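Local atomic coordinates of C-domain type II peptide synthetase (Streptomyces globisporus, PDB entry 4ZNM), a protein that is a type II peptide synthetase protein of the condensation-domain family, probably acting as a free-standing domain. Residues R113-V124 / F144-I154. Residues are numbered along the deposited sequence; the frame is centred on the assembly and turned at random.
Sequences RVRRGEELLNEV and FDQKDAVLVLI
Arg113 of helix 110-125 runs flat along the ring of Phe144, the two side chains sliding past each other in opposite directions, and ends between two aspartates. Its CG lies over one ring face, 3.6 Å from the centroid of Phe144, a CH-pi contact. Guanidinium and ring planes differ by only 14°, yet the planar group has passed beyond the ring, so that Phe144 CB sits over its face. This reach follows from a chain extended from CG to NE, with CG anti to the carbonyl carbon.

At the end, Arg113 NH1 donates to Asp148 OD2 at 2.8 Å, nearly in the guanidinium plane and onto the anti lone pair. NH1 and NH2 of Arg113 together grip Asp145 OD2, each at 3.1 Å; both come from the same face of a carboxylate turned 70° against the guanidinium. The other oxygen of that carboxylate, Asp145 OD1, takes the backbone N of Lys147 at 2.9 Å, closing an Asx turn in the hairpin between strands 137-143 and 148-156. Arg113 NE binds Val108 O and NH2 also meets Asp107, while Arg53 shares Asp148 OD2.

Further along, the contact becomes apolar. Gly117, lacking a side chain, lets Val150 CG2 come to 4.0 Å from its CA. Val152 then splits its branches: CG2 crosses Leu120 obliquely, whereas CG1 meets Val124 CG1 tip to tip at 3.8 Å and Leu121 CD1 at roughly a right angle. Val124 CG1 also slides past Ile154.

Helix and strand axes, 9.0 Å apart, run at 17°, packing the helix on one face of the mixed sheet; Leu151 and Leu153 point away, toward helix 162-180. Chemically, a charge network closes one end of an apolar seam: Arg113 and Arg53 would probably stabilise deprotonated Asp148, Arg113 likewise Asp145, and bonds from NE, NH1 and NH2 fix the guanidinium's rotation.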
# COMPACT_ATOMS: atom_id res chain seq x y z
N ARG A 113 -25.33 -7.53 1.73
CA ARG A 113 -24.10 -8.29 2.01
C ARG A 113 -22.80 -7.56 1.65
O ARG A 113 -21.82 -7.60 2.41
CB ARG A 113 -24.16 -9.64 1.29
CG ARG A 113 -25.18 -10.59 1.94
CD ARG A 113 -25.14 -12.01 1.45
NE ARG A 113 -26.35 -12.71 1.89
CZ ARG A 113 -26.49 -14.03 1.93
NH1 ARG A 113 -25.50 -14.81 1.50
NH2 ARG A 113 -27.61 -14.57 2.39
N VAL A 114 -22.77 -6.91 0.49
CA VAL A 114 -21.57 -6.20 0.05
C VAL A 114 -21.31 -5.04 1.02
O VAL A 114 -20.17 -4.72 1.37
CB VAL A 114 -21.73 -5.66 -1.36
CG1 VAL A 114 -20.40 -5.13 -1.87
CG2 VAL A 114 -22.27 -6.74 -2.29
N ARG A 115 -22.42 -4.45 1.44
CA ARG A 115 -22.44 -3.32 2.33
C ARG A 115 -21.97 -3.74 3.71
O ARG A 115 -21.12 -3.08 4.29
CB ARG A 115 -23.87 -2.77 2.37
CG ARG A 115 -24.13 -1.60 3.29
CD ARG A 115 -25.65 -1.35 3.32
NE ARG A 115 -26.06 -0.30 4.25
CZ ARG A 115 -26.26 -0.48 5.56
NH1 ARG A 115 -26.07 -1.68 6.11
NH2 ARG A 115 -26.65 0.54 6.32
N ARG A 116 -22.50 -4.85 4.23
CA ARG A 116 -22.13 -5.26 5.57
C ARG A 116 -20.69 -5.77 5.53
O ARG A 116 -19.96 -5.58 6.48
CB ARG A 116 -23.09 -6.30 6.14
CG ARG A 116 -24.39 -5.66 6.65
CD ARG A 116 -25.34 -6.66 7.34
NE ARG A 116 -26.71 -6.15 7.40
CZ ARG A 116 -27.69 -6.68 8.12
NH1 ARG A 116 -27.49 -7.76 8.87
NH2 ARG A 116 -28.90 -6.13 8.07
N GLY A 117 -20.25 -6.31 4.40
CA GLY A 117 -18.85 -6.67 4.22
C GLY A 117 -17.91 -5.46 4.32
O GLY A 117 -16.87 -5.52 4.97
N GLU A 118 -18.27 -4.37 3.66
CA GLU A 118 -17.46 -3.16 3.71
C GLU A 118 -17.45 -2.57 5.11
O GLU A 118 -16.44 -2.10 5.56
CB GLU A 118 -17.99 -2.11 2.73
CG GLU A 118 -17.36 -2.17 1.38
CD GLU A 118 -17.39 -0.82 0.70
OE1 GLU A 118 -17.95 -0.73 -0.42
OE2 GLU A 118 -16.83 0.14 1.28
N GLU A 119 -18.59 -2.58 5.78
CA GLU A 119 -18.66 -2.13 7.16
C GLU A 119 -17.79 -2.97 8.09
O GLU A 119 -17.13 -2.44 8.97
CB GLU A 119 -20.10 -2.16 7.65
CG GLU A 119 -20.94 -1.07 6.98
CD GLU A 119 -22.44 -1.21 7.20
OE1 GLU A 119 -23.18 -0.36 6.65
OE2 GLU A 119 -22.88 -2.16 7.89
N LEU A 120 -17.76 -4.28 7.90
CA LEU A 120 -16.89 -5.09 8.72
C LEU A 120 -15.45 -4.71 8.44
O LEU A 120 -14.66 -4.48 9.36
CB LEU A 120 -17.13 -6.58 8.47
CG LEU A 120 -16.29 -7.51 9.34
CD1 LEU A 120 -16.55 -7.23 10.84
CD2 LEU A 120 -16.57 -8.96 8.99
N LEU A 121 -15.09 -4.60 7.16
CA LEU A 121 -13.71 -4.23 6.81
C LEU A 121 -13.31 -2.91 7.52
O LEU A 121 -12.25 -2.81 8.15
CB LEU A 121 -13.58 -4.13 5.28
CG LEU A 121 -12.24 -3.66 4.73
CD1 LEU A 121 -11.10 -4.52 5.23
CD2 LEU A 121 -12.25 -3.67 3.21
N ASN A 122 -14.18 -1.92 7.46
CA ASN A 122 -13.85 -0.62 8.01
C ASN A 122 -13.73 -0.67 9.51
O ASN A 122 -12.87 -0.00 10.09
CB ASN A 122 -14.92 0.41 7.65
CG ASN A 122 -14.58 1.17 6.40
OD1 ASN A 122 -13.80 0.70 5.57
ND2 ASN A 122 -15.15 2.35 6.26
N GLU A 123 -14.61 -1.44 10.13
CA GLU A 123 -14.58 -1.55 11.59
C GLU A 123 -13.27 -2.19 12.01
O GLU A 123 -12.62 -1.73 12.93
CB GLU A 123 -15.77 -2.38 12.11
CG GLU A 123 -15.74 -2.47 13.63
CD GLU A 123 -16.71 -3.49 14.18
OE1 GLU A 123 -17.71 -3.78 13.49
OE2 GLU A 123 -16.46 -3.99 15.30
N VAL A 124 -12.86 -3.26 11.33
CA VAL A 124 -11.60 -3.92 11.69
C VAL A 124 -10.45 -2.92 11.50
O VAL A 124 -9.60 -2.81 12.36
CB VAL A 124 -11.37 -5.20 10.87
CG1 VAL A 124 -9.93 -5.70 11.02
CG2 VAL A 124 -12.36 -6.25 11.30
N PHE A 144 -22.58 -14.71 6.48
CA PHE A 144 -23.98 -14.44 6.20
C PHE A 144 -24.87 -15.66 6.39
O PHE A 144 -25.97 -15.57 6.94
CB PHE A 144 -24.11 -13.94 4.78
CG PHE A 144 -23.30 -12.69 4.52
CD1 PHE A 144 -23.69 -11.47 5.04
CD2 PHE A 144 -22.16 -12.75 3.75
CE1 PHE A 144 -22.94 -10.32 4.79
CE2 PHE A 144 -21.43 -11.61 3.49
CZ PHE A 144 -21.82 -10.40 4.02
N ASP A 145 -24.40 -16.79 5.89
CA ASP A 145 -25.15 -18.05 5.97
C ASP A 145 -24.10 -19.14 5.81
O ASP A 145 -22.89 -18.85 5.89
CB ASP A 145 -26.27 -18.11 4.92
CG ASP A 145 -25.76 -18.03 3.49
OD1 ASP A 145 -24.65 -18.54 3.22
OD2 ASP A 145 -26.49 -17.48 2.61
N GLN A 146 -24.53 -20.39 5.66
CA GLN A 146 -23.61 -21.52 5.76
C GLN A 146 -22.67 -21.61 4.55
O GLN A 146 -21.72 -22.39 4.55
CB GLN A 146 -24.39 -22.84 5.94
CG GLN A 146 -24.97 -23.03 7.34
CD GLN A 146 -23.87 -23.15 8.40
OE1 GLN A 146 -23.10 -24.11 8.41
NE2 GLN A 146 -23.79 -22.17 9.27
N LYS A 147 -22.91 -20.80 3.53
CA LYS A 147 -22.08 -20.88 2.32
C LYS A 147 -21.60 -19.53 1.78
O LYS A 147 -20.93 -19.48 0.73
CB LYS A 147 -22.85 -21.63 1.21
CG LYS A 147 -24.17 -21.00 0.84
CD LYS A 147 -24.93 -21.82 -0.20
CE LYS A 147 -26.29 -21.22 -0.50
NZ LYS A 147 -27.17 -21.18 0.70
N ASP A 148 -21.91 -18.43 2.48
CA ASP A 148 -21.40 -17.11 2.09
C ASP A 148 -20.81 -16.34 3.28
O ASP A 148 -21.43 -16.29 4.34
CB ASP A 148 -22.54 -16.35 1.43
CG ASP A 148 -22.09 -15.10 0.69
OD1 ASP A 148 -20.88 -14.88 0.46
OD2 ASP A 148 -23.01 -14.33 0.32
N ALA A 149 -19.63 -15.74 3.12
CA ALA A 149 -18.96 -15.04 4.23
C ALA A 149 -17.97 -14.03 3.68
O ALA A 149 -17.62 -14.07 2.48
CB ALA A 149 -18.23 -16.02 5.13
N VAL A 150 -17.54 -13.13 4.56
CA VAL A 150 -16.46 -12.20 4.29
C VAL A 150 -15.33 -12.46 5.31
O VAL A 150 -15.58 -12.44 6.50
CB VAL A 150 -16.95 -10.75 4.38
CG1 VAL A 150 -15.76 -9.75 4.19
CG2 VAL A 150 -17.99 -10.50 3.34
N LEU A 151 -14.12 -12.71 4.83
CA LEU A 151 -12.98 -12.91 5.70
C LEU A 151 -12.13 -11.64 5.69
O LEU A 151 -11.67 -11.22 4.62
CB LEU A 151 -12.15 -14.09 5.22
CG LEU A 151 -10.89 -14.32 6.07
CD1 LEU A 151 -11.19 -14.57 7.55
CD2 LEU A 151 -10.04 -15.41 5.47
N VAL A 152 -11.93 -11.05 6.86
CA VAL A 152 -11.07 -9.86 6.99
C VAL A 152 -9.77 -10.21 7.70
O VAL A 152 -9.77 -10.74 8.80
CB VAL A 152 -11.74 -8.72 7.76
CG1 VAL A 152 -10.81 -7.49 7.83
CG2 VAL A 152 -13.08 -8.36 7.13
N LEU A 153 -8.67 -9.91 7.04
CA LEU A 153 -7.37 -10.02 7.67
C LEU A 153 -6.76 -8.65 7.96
O LEU A 153 -6.88 -7.68 7.18
CB LEU A 153 -6.44 -10.83 6.78
CG LEU A 153 -6.95 -12.20 6.34
CD1 LEU A 153 -5.84 -12.89 5.51
CD2 LEU A 153 -7.36 -13.04 7.56
N ILE A 154 -6.07 -8.59 9.08
CA ILE A 154 -5.33 -7.40 9.45
C ILE A 154 -3.96 -7.79 9.94
O ILE A 154 -3.80 -8.74 10.69
CB ILE A 154 -6.08 -6.60 10.49
CG1 ILE A 154 -5.28 -5.34 10.84
CG2 ILE A 154 -6.37 -7.45 11.69
CD1 ILE A 154 -6.06 -4.39 11.73